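Long-range contacts in phosphoserine aminotransferase (PDB 1W23), which catalyses the reversible, pyridoxal-phosphate-dependent transamination of 3-phosphohydroxypyruvate to phosphoserine, the second step of serine biosynthesis from 3-phosphoglycerate: residues V1-N6 with K317-V322; G94-T99 with Y144-S149; P168-M173 with F187-A192. All blocks are in the same frame, centred on the assembly; numbering follows the deposited sequence.

Contact 1: V1-N6 with K317-V322; sequences VKQVFN and KEQGFV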
loop_
_atom_site.group_PDB
_atom_site.type_symbol
_atom_site.label_atom_id
_atom_site.label_comp_id
_atom_site.label_asym_id
_atom_site.label_seq_id
_atom_site.Cartn_x
_atom_site.Cartn_y
_atom_site.Cartn_z
ATOM N N VAL A 1 29.436 9.899 14.357
ATOM C CA VAL A 1 28.756 9.041 13.391
ATOM C C VAL A 1 29.426 9.113 12.011
ATOM O O VAL A 1 29.848 10.231 11.682
ATOM C CB VAL A 1 27.273 9.400 13.164
ATOM C CG1 VAL A 1 26.409 8.176 13.400
ATOM C CG2 VAL A 1 26.825 10.553 14.045
ATOM N N LYS A 2 29.468 7.967 11.322
ATOM C CA LYS A 2 29.946 7.926 9.944
ATOM C C LYS A 2 29.129 8.931 9.131
ATOM O O LYS A 2 27.962 9.175 9.463
ATOM C CB LYS A 2 29.833 6.575 9.244
ATOM C CG LYS A 2 28.505 6.195 8.622
ATOM C CD LYS A 2 28.277 4.715 8.451
ATOM C CE LYS A 2 28.559 4.153 7.082
ATOM N NZ LYS A 2 28.989 4.991 5.907
ATOM N N GLN A 3 29.732 9.480 8.085
ATOM C CA GLN A 3 28.937 10.432 7.290
ATOM C C GLN A 3 28.067 9.652 6.334
ATOM O O GLN A 3 28.559 8.688 5.723
ATOM C CB GLN A 3 29.912 11.331 6.537
ATOM C CG GLN A 3 30.729 10.793 5.376
ATOM C CD GLN A 3 31.690 11.748 4.696
ATOM O OE1 GLN A 3 32.353 11.457 3.668
ATOM N NE2 GLN A 3 31.888 12.985 5.222
ATOM N N VAL A 4 26.800 10.002 6.171
ATOM C CA VAL A 4 25.909 9.349 5.194
ATOM C C VAL A 4 25.193 10.412 4.376
ATOM O O VAL A 4 24.609 11.329 4.929
ATOM C CB VAL A 4 24.902 8.444 5.916
ATOM C CG1 VAL A 4 23.902 7.896 4.920
ATOM C CG2 VAL A 4 25.662 7.341 6.617
ATOM N N PHE A 5 25.229 10.275 3.061
ATOM C CA PHE A 5 24.564 11.214 2.141
ATOM C C PHE A 5 23.568 10.400 1.320
ATOM O O PHE A 5 23.959 9.537 0.532
ATOM C CB PHE A 5 25.584 11.904 1.245
ATOM C CG PHE A 5 26.720 12.531 2.021
ATOM C CD1 PHE A 5 27.983 11.955 2.036
ATOM C CD2 PHE A 5 26.500 13.700 2.734
ATOM C CE1 PHE A 5 29.036 12.483 2.726
ATOM C CE2 PHE A 5 27.565 14.261 3.435
ATOM C CZ PHE A 5 28.800 13.640 3.420
ATOM N N ASN A 6 22.283 10.664 1.495
ATOM C CA ASN A 6 21.223 9.827 0.927
ATOM C C ASN A 6 20.699 10.376 -0.404
ATOM O O ASN A 6 19.820 11.245 -0.439
ATOM C CB ASN A 6 20.086 9.670 1.914
ATOM C CG ASN A 6 19.029 8.686 1.419
ATOM O OD1 ASN A 6 19.169 8.144 0.332
ATOM N ND2 ASN A 6 17.982 8.513 2.233
ATOM N N LYS A 317 30.733 5.241 -2.502
ATOM C CA LYS A 317 30.192 4.350 -1.496
ATOM C C LYS A 317 31.072 4.328 -0.253
ATOM O O LYS A 317 30.564 4.359 0.897
ATOM C CB LYS A 317 29.998 2.934 -2.060
ATOM C CG LYS A 317 29.252 1.947 -1.187
ATOM C CD LYS A 317 29.071 0.567 -1.849
ATOM C CE LYS A 317 27.871 -0.192 -1.321
ATOM N NZ LYS A 317 27.521 -1.472 -2.016
ATOM N N GLU A 318 32.410 4.282 -0.444
ATOM C CA GLU A 318 33.372 4.295 0.649
ATOM C C GLU A 318 33.196 5.547 1.486
ATOM O O GLU A 318 33.386 5.482 2.714
ATOM C CB GLU A 318 34.792 4.194 0.068
ATOM C CG GLU A 318 35.903 4.192 1.087
ATOM C CD GLU A 318 36.748 5.417 1.207
ATOM O OE1 GLU A 318 37.036 6.168 0.257
ATOM O OE2 GLU A 318 37.177 5.630 2.391
ATOM N N GLN A 319 32.899 6.686 0.877
ATOM C CA GLN A 319 32.759 7.964 1.507
ATOM C C GLN A 319 31.371 8.234 2.084
ATOM O O GLN A 319 31.139 9.281 2.619
ATOM C CB GLN A 319 33.182 9.075 0.534
ATOM C CG GLN A 319 34.649 9.051 0.194
ATOM C CD GLN A 319 35.480 9.491 1.415
ATOM O OE1 GLN A 319 35.225 10.574 1.978
ATOM N NE2 GLN A 319 36.449 8.661 1.797
ATOM N N GLY A 320 30.453 7.248 2.032
ATOM C CA GLY A 320 29.146 7.387 2.694
ATOM C C GLY A 320 28.040 7.822 1.820
ATOM O O GLY A 320 26.917 7.978 2.325
ATOM N N PHE A 321 28.261 7.936 0.502
ATOM C CA PHE A 321 27.185 8.286 -0.427
ATOM C C PHE A 321 26.353 7.026 -0.756
ATOM O O PHE A 321 26.903 5.965 -1.069
ATOM C CB PHE A 321 27.748 8.859 -1.737
ATOM C CG PHE A 321 28.435 10.184 -1.519
ATOM C CD1 PHE A 321 29.725 10.288 -1.065
ATOM C CD2 PHE A 321 27.740 11.373 -1.776
ATOM C CE1 PHE A 321 30.310 11.511 -0.836
ATOM C CE2 PHE A 321 28.310 12.585 -1.514
ATOM C CZ PHE A 321 29.608 12.654 -1.045
ATOM N N VAL A 322 25.039 7.181 -0.687
ATOM C CA VAL A 322 24.086 6.078 -0.919
ATOM C C VAL A 322 23.253 6.399 -2.143
ATOM O O VAL A 322 22.698 7.495 -2.265
ATOM C CB VAL A 322 23.165 5.912 0.338
ATOM C CG1 VAL A 322 22.143 4.845 0.102
ATOM C CG2 VAL A 322 24.014 5.563 1.552
HETATM O O HOH W 1 26.699 5.185 3.877
#
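Phe5 and Phe321 pair in parallel, as do Asn6 and Val322, giving a two-stranded sheet from the N-terminal arm and the chain that leaves helix 306-318. Two backbone bonds join the segments, Phe5 N to Gly320 O (2.9 Å) and Val322 N to Phe5 O, and Val322 makes another with Phe7. Gly320, the first residue to leave helical geometry, forms a Schellman motif; its positive phi calls for glycine, and Gly320 CA lies 3.3 Å from Gln3 O in a CA-H...O contact, where a side chain would clash. Gly320 O also takes a bond from a water that Lys2 NZ donates to. The two phenylalanines lie on one face of the sheet. With Phe5 CG anti to its carbonyl carbon (chi1 -52°), CD1 is carried over the centre of the Phe321 ring, 3.6 Å from Phe321 CZ, the ring planes 31° apart. On the other face Val4 CG1 meets Val322 CG2 at 4.1 Å, a lighter contact. Helix 343-359 covers the aromatic face, Ala348 touching both rings and Leu349 and Leu352 Phe321, while Gln33 and Met34 of the second subunit pack against Val4, Asn6 and Val322, placing this small sheet beside the dimer partner.

Contact 2: G94-T99 with Y144-S149; sequences GNYVLT and YLHITS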
loop_
_atom_site.group_PDB
_atom_site.type_symbol
_atom_site.label_atom_id
_atom_site.label_comp_id
_atom_site.label_asym_id
_atom_site.label_seq_id
_atom_site.Cartn_x
_atom_site.Cartn_y
_atom_site.Cartn_z
ATOM N N GLY A 94 -5.340 6.032 -26.649
ATOM C CA GLY A 94 -4.467 6.502 -25.557
ATOM C C GLY A 94 -3.183 7.026 -26.176
ATOM O O GLY A 94 -2.376 6.262 -26.721
ATOM N N ASN A 95 -3.019 8.347 -26.180
ATOM C CA ASN A 95 -1.916 9.006 -26.885
ATOM C C ASN A 95 -0.820 9.373 -25.891
ATOM O O ASN A 95 -1.131 10.004 -24.873
ATOM C CB ASN A 95 -2.459 10.257 -27.602
ATOM C CG ASN A 95 -1.570 10.741 -28.725
ATOM O OD1 ASN A 95 -0.519 10.135 -29.002
ATOM N ND2 ASN A 95 -1.991 11.826 -29.413
ATOM N N TYR A 96 0.406 8.956 -26.136
ATOM C CA TYR A 96 1.531 9.053 -25.181
ATOM C C TYR A 96 2.659 9.854 -25.780
ATOM O O TYR A 96 3.027 9.687 -26.944
ATOM C CB TYR A 96 2.078 7.599 -24.854
ATOM C CG TYR A 96 1.104 6.934 -23.867
ATOM C CD1 TYR A 96 -0.098 6.419 -24.339
ATOM C CD2 TYR A 96 1.340 6.865 -22.505
ATOM C CE1 TYR A 96 -1.007 5.826 -23.490
ATOM C CE2 TYR A 96 0.411 6.299 -21.607
ATOM C CZ TYR A 96 -0.748 5.774 -22.103
ATOM O OH TYR A 96 -1.719 5.255 -21.277
ATOM N N VAL A 97 3.301 10.677 -24.944
ATOM C CA VAL A 97 4.551 11.329 -25.265
ATOM C C VAL A 97 5.650 10.537 -24.566
ATOM O O VAL A 97 5.653 10.412 -23.325
ATOM C CB VAL A 97 4.602 12.801 -24.861
ATOM C CG1 VAL A 97 5.939 13.455 -25.247
ATOM C CG2 VAL A 97 3.451 13.598 -25.456
ATOM N N LEU A 98 6.587 9.978 -25.331
ATOM C CA LEU A 98 7.641 9.165 -24.771
ATOM C C LEU A 98 8.901 9.992 -24.472
ATOM O O LEU A 98 9.536 10.498 -25.408
ATOM C CB LEU A 98 8.026 8.023 -25.691
ATOM C CG LEU A 98 6.879 7.012 -26.008
ATOM C CD1 LEU A 98 7.399 5.890 -26.909
ATOM C CD2 LEU A 98 6.275 6.443 -24.727
ATOM N N THR A 99 9.233 10.141 -23.177
ATOM C CA THR A 99 10.412 10.866 -22.766
ATOM C C THR A 99 11.311 10.054 -21.854
ATOM O O THR A 99 12.309 10.566 -21.335
ATOM C CB THR A 99 10.086 12.228 -22.142
ATOM O OG1 THR A 99 9.000 12.090 -21.174
ATOM C CG2 THR A 99 9.601 13.229 -23.187
ATOM N N TYR A 144 -7.075 10.790 -24.184
ATOM C CA TYR A 144 -6.195 11.590 -23.338
ATOM C C TYR A 144 -4.876 11.685 -24.032
ATOM O O TYR A 144 -4.558 10.923 -24.948
ATOM C CB TYR A 144 -6.060 10.935 -21.965
ATOM C CG TYR A 144 -5.573 9.519 -21.914
ATOM C CD1 TYR A 144 -6.511 8.484 -21.746
ATOM C CD2 TYR A 144 -4.235 9.177 -22.042
ATOM C CE1 TYR A 144 -6.109 7.161 -21.711
ATOM C CE2 TYR A 144 -3.837 7.865 -22.023
ATOM C CZ TYR A 144 -4.749 6.858 -21.844
ATOM O OH TYR A 144 -4.384 5.531 -21.805
ATOM N N LEU A 145 -4.042 12.623 -23.541
ATOM C CA LEU A 145 -2.628 12.731 -23.888
ATOM C C LEU A 145 -1.843 12.557 -22.602
ATOM O O LEU A 145 -2.087 13.330 -21.658
ATOM C CB LEU A 145 -2.299 14.088 -24.508
ATOM C CG LEU A 145 -0.832 14.250 -24.941
ATOM C CD1 LEU A 145 -0.504 13.316 -26.086
ATOM C CD2 LEU A 145 -0.563 15.701 -25.269
ATOM N N HIS A 146 -0.975 11.554 -22.550
ATOM C CA HIS A 146 -0.219 11.211 -21.332
ATOM C C HIS A 146 1.219 11.618 -21.475
ATOM O O HIS A 146 1.865 11.296 -22.486
ATOM C CB HIS A 146 -0.341 9.696 -21.089
ATOM C CG HIS A 146 0.360 9.235 -19.838
ATOM N ND1 HIS A 146 1.759 9.074 -19.743
ATOM C CD2 HIS A 146 -0.151 8.842 -18.649
ATOM C CE1 HIS A 146 2.028 8.605 -18.509
ATOM N NE2 HIS A 146 0.881 8.482 -17.826
ATOM N N ILE A 147 1.743 12.300 -20.440
ATOM C CA ILE A 147 3.137 12.698 -20.356
ATOM C C ILE A 147 3.717 12.203 -19.040
ATOM O O ILE A 147 3.002 11.877 -18.085
ATOM C CB ILE A 147 3.296 14.229 -20.462
ATOM C CG1 ILE A 147 2.726 14.981 -19.262
ATOM C CG2 ILE A 147 2.709 14.741 -21.787
ATOM C CD1 ILE A 147 3.014 16.463 -19.258
ATOM N N THR A 148 5.066 12.221 -18.982
ATOM C CA THR A 148 5.826 11.902 -17.786
ATOM C C THR A 148 6.626 13.167 -17.460
ATOM O O THR A 148 7.534 13.545 -18.238
ATOM C CB THR A 148 6.768 10.724 -18.013
ATOM O OG1 THR A 148 6.044 9.650 -18.646
ATOM C CG2 THR A 148 7.406 10.290 -16.714
ATOM N N SER A 149 6.252 13.898 -16.413
ATOM C CA SER A 149 6.853 15.238 -16.209
ATOM C C SER A 149 8.336 15.218 -15.934
ATOM O O SER A 149 9.073 16.073 -16.417
ATOM C CB SER A 149 6.103 15.944 -15.059
ATOM O OG SER A 149 6.123 15.144 -13.902
HETATM O O HOH W 2 4.272 9.445 -20.967
HETATM O O HOH W 3 6.376 12.594 -21.646
#
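Tyr96 meets both Tyr144 and His146 on one face of a parallel strand pair, and this aromatic cluster is the tightly packed end of the contact. Tyr144 OH donates to Tyr96 OH over 2.7 Å, the acceptor oxygen lying at the edge of the Tyr144 ring; the two ring planes are 83° apart. Tyr144 CG sits between its backbone N and carbonyl carbon (chi1 57°), which swings the ring across to the neighbouring strand, where Gly94 CA lies over its face, 3.7 Å from Tyr144 CZ. A side chain on Gly94 would run into Tyr144 OH. His146 CB covers a face of the Tyr96 ring, and Tyr96 CE2 in turn stands 3.4 Å from His146 CG, above the imidazole and toward its rim. Beneath the rings the backbone is joined by Asn95 N to Tyr144 O, His146 N to Asn95 O (2.8 Å) and Val97 N to His146 O. On the opposite face Leu145 CD1 fills the angle between Asn95 CG and Val97 CG2.

Beyond Val97 the strands part, and two waters take over. One bonds Val97 O, His146 ND1 and Thr148 OG1, lying in the imidazole plane, while His146 NE2 is bonded to Tyr191; the other joins Val97 O and Thr99 OG1 (2.7 Å) to Thr148 N. Thr99 and Thr148 themselves stay apart, OG1 of Thr99 being 3.6 Å from Thr148 O, and their hydroxyls also bond Asn151 and Ser103. A mainly parallel seven-stranded sheet with the cofactor at the C-terminal ends of its strands is characteristic of the large domain of fold-type I aminotransferases, and here Thr148 touches the pyridoxal phosphate.

Contact 3: P168-M173 with F187-A192; sequences PLIADM and FGMIYA. With PLP (pyridoxal-5'-phosphate), chain J.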
loop_
_atom_site.group_PDB
_atom_site.type_symbol
_atom_site.label_atom_id
_atom_site.label_comp_id
_atom_site.label_asym_id
_atom_site.label_seq_id
_atom_site.Cartn_x
_atom_site.Cartn_y
_atom_site.Cartn_z
ATOM N N PRO A 168 -8.184 15.351 -22.298
ATOM C CA PRO A 168 -7.472 15.690 -21.090
ATOM C C PRO A 168 -6.003 15.347 -21.136
ATOM O O PRO A 168 -5.600 14.315 -21.650
ATOM C CB PRO A 168 -8.200 14.790 -20.057
ATOM C CG PRO A 168 -8.782 13.654 -20.827
ATOM C CD PRO A 168 -9.223 14.287 -22.139
ATOM N N LEU A 169 -5.210 16.238 -20.551
ATOM C CA LEU A 169 -3.790 16.021 -20.335
ATOM C C LEU A 169 -3.599 15.264 -19.011
ATOM O O LEU A 169 -4.155 15.699 -17.975
ATOM C CB LEU A 169 -3.052 17.345 -20.330
ATOM C CG LEU A 169 -1.521 17.290 -20.136
ATOM C CD1 LEU A 169 -0.843 16.583 -21.286
ATOM C CD2 LEU A 169 -0.946 18.713 -19.966
ATOM N N ILE A 170 -2.855 14.180 -19.056
ATOM C CA ILE A 170 -2.620 13.308 -17.884
ATOM C C ILE A 170 -1.134 13.217 -17.669
ATOM O O ILE A 170 -0.380 13.065 -18.669
ATOM C CB ILE A 170 -3.181 11.889 -18.132
ATOM C CG1 ILE A 170 -4.552 12.058 -18.750
ATOM C CG2 ILE A 170 -3.027 11.041 -16.876
ATOM C CD1 ILE A 170 -5.747 11.703 -17.983
ATOM N N ALA A 171 -0.698 13.332 -16.413
ATOM C CA ALA A 171 0.749 13.288 -16.166
ATOM C C ALA A 171 1.123 12.386 -14.998
ATOM O O ALA A 171 0.563 12.478 -13.893
ATOM C CB ALA A 171 1.251 14.706 -15.846
ATOM N N ASP A 172 2.131 11.569 -15.251
ATOM C CA ASP A 172 2.865 10.821 -14.235
ATOM C C ASP A 172 3.929 11.779 -13.698
ATOM O O ASP A 172 4.965 12.031 -14.325
ATOM C CB ASP A 172 3.543 9.593 -14.852
ATOM C CG ASP A 172 4.422 8.816 -13.896
ATOM O OD1 ASP A 172 4.542 9.213 -12.691
ATOM O OD2 ASP A 172 4.993 7.808 -14.359
ATOM N N MET A 173 3.631 12.344 -12.521
ATOM C CA MET A 173 4.502 13.303 -11.835
ATOM C C MET A 173 5.210 12.660 -10.654
ATOM O O MET A 173 5.627 13.369 -9.711
ATOM C CB MET A 173 3.755 14.570 -11.382
ATOM C CG MET A 173 3.083 15.286 -12.603
ATOM S SD MET A 173 2.523 16.915 -12.077
ATOM C CE MET A 173 2.004 17.620 -13.650
ATOM N N PHE A 187 -4.454 20.111 -16.369
ATOM C CA PHE A 187 -4.512 18.658 -16.368
ATOM C C PHE A 187 -5.902 18.133 -16.064
ATOM O O PHE A 187 -6.613 18.682 -15.213
ATOM C CB PHE A 187 -3.568 18.110 -15.278
ATOM C CG PHE A 187 -2.115 18.496 -15.575
ATOM C CD1 PHE A 187 -1.574 19.680 -15.092
ATOM C CD2 PHE A 187 -1.294 17.697 -16.345
ATOM C CE1 PHE A 187 -0.264 20.037 -15.403
ATOM C CE2 PHE A 187 -0.025 18.052 -16.673
ATOM C CZ PHE A 187 0.514 19.230 -16.209
ATOM N N GLY A 188 -6.230 17.010 -16.668
ATOM C CA GLY A 188 -7.359 16.227 -16.225
ATOM C C GLY A 188 -7.067 15.319 -15.049
ATOM O O GLY A 188 -7.943 15.040 -14.225
ATOM N N MET A 189 -5.817 14.843 -14.998
ATOM C CA MET A 189 -5.394 13.956 -13.907
ATOM C C MET A 189 -3.896 14.045 -13.757
ATOM O O MET A 189 -3.150 14.072 -14.778
ATOM C CB MET A 189 -5.868 12.537 -14.202
ATOM C CG MET A 189 -5.517 11.565 -13.095
ATOM S SD MET A 189 -6.188 9.920 -13.359
ATOM C CE MET A 189 -4.597 9.061 -13.352
ATOM N N ILE A 190 -3.425 14.029 -12.536
ATOM C CA ILE A 190 -2.013 13.926 -12.150
ATOM C C ILE A 190 -1.879 12.776 -11.177
ATOM O O ILE A 190 -2.728 12.635 -10.283
ATOM C CB ILE A 190 -1.573 15.229 -11.454
ATOM C CG1 ILE A 190 -1.595 16.412 -12.413
ATOM C CG2 ILE A 190 -0.278 15.038 -10.737
ATOM C CD1 ILE A 190 -1.550 17.727 -11.727
ATOM N N TYR A 191 -0.862 11.930 -11.324
ATOM C CA TYR A 191 -0.635 10.897 -10.331
ATOM C C TYR A 191 0.841 10.824 -9.987
ATOM O O TYR A 191 1.744 11.183 -10.769
ATOM C CB TYR A 191 -1.146 9.540 -10.782
ATOM C CG TYR A 191 -0.554 8.968 -12.018
ATOM C CD1 TYR A 191 0.454 8.023 -11.994
ATOM C CD2 TYR A 191 -1.021 9.318 -13.304
ATOM C CE1 TYR A 191 1.014 7.460 -13.129
ATOM C CE2 TYR A 191 -0.488 8.751 -14.444
ATOM C CZ TYR A 191 0.538 7.830 -14.361
ATOM O OH TYR A 191 1.064 7.213 -15.484
ATOM N N ALA A 192 1.113 10.297 -8.775
ATOM C CA ALA A 192 2.476 10.200 -8.294
ATOM C C ALA A 192 2.532 9.196 -7.146
ATOM O O ALA A 192 1.824 9.360 -6.152
ATOM C CB ALA A 192 2.949 11.539 -7.686
HETATM N N1 PLP J . 6.802 6.627 -12.778
HETATM C C2 PLP J . 7.945 7.331 -12.439
HETATM C C2A PLP J . 8.182 8.605 -13.161
HETATM C C3 PLP J . 8.791 6.838 -11.458
HETATM O O3 PLP J . 9.862 7.519 -11.119
HETATM C C4 PLP J . 8.487 5.584 -10.813
HETATM C C4A PLP J . 9.369 5.107 -9.715
HETATM C C5 PLP J . 7.309 4.911 -11.180
HETATM C C6 PLP J . 6.507 5.443 -12.177
HETATM C C5A PLP J . 6.916 3.587 -10.591
HETATM O O4P PLP J . 6.313 3.823 -9.266
HETATM P P PLP J . 5.867 2.539 -8.361
HETATM O O1P PLP J . 7.113 1.757 -8.083
HETATM O O2P PLP J . 4.861 1.749 -9.185
HETATM O O3P PLP J . 5.228 3.230 -7.167
#
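Ala171 and Ile190 pair at the middle of two adjacent parallel strands in the central sheet of the fold-type I, pyridoxal-phosphate-binding domain. Four backbone bonds satisfy the facing amides and carbonyls: Gly188 N to Leu169 O (2.8 Å), Ala171 N to Met189 O, Tyr191 N to Ala171 O, and Met173 N to Tyr191 O (2.8 Å). The other edge of strand 169-172 bonds to strand 142-148. On the Ala171 face, Met173 and Phe187 approach from opposite directions: Met173 CE makes a CH-pi contact over the ring, 3.4 Å from Phe187 CZ, and SD, farther off above the same ring in a Met-aromatic contact, rests on Ile190 CG2. Leu169 CD2 and Ala171 CB also touch Phe187. On the Asp172 face, Tyr191 CG is placed between backbone N and carbonyl carbon (chi1 60°), which lays a ring face against Asp172 CA and CB; the carboxylate plane runs nearly parallel to the ring (17°), displaced above it. The Tyr191 hydroxyl bonds His146 NE2. Without ring and hydroxyl, as with an alanine here, that nitrogen would probably lose its partner and a gap would open under Asp172. Asp172 OD1 is held by Ser174 OG, fixing the carboxylate's rotation, and the other oxygen, OD2, reaches the cofactor's pyridine nitrogen, N1 of the pyridoxal phosphate, at 2.7 Å.

How the contacts relate
Contacts 2 and 3 belong to the buried core and to one sheet, where strands 142-148 and 169-172 are neighbours; their centres are 9 Å apart. Leu145 O and Ile170 N, probably hydrogen-bonded, join them through the backbone, and a polar side-chain link ties the histidine of the aromatic cluster to the tyrosine packed against the cofactor-binding aspartate. Contact 1 lies about 36 Å from contact 3, centre to centre, across the middle of the chain, partly exposed and next to the second subunit. All three use parallel pairing, but contact 1 adds a surface lysine's water, contact 2 bridging waters and polar rings, and contact 3 apolar packing on one face and, on the other, a carboxylate directed to the cofactor.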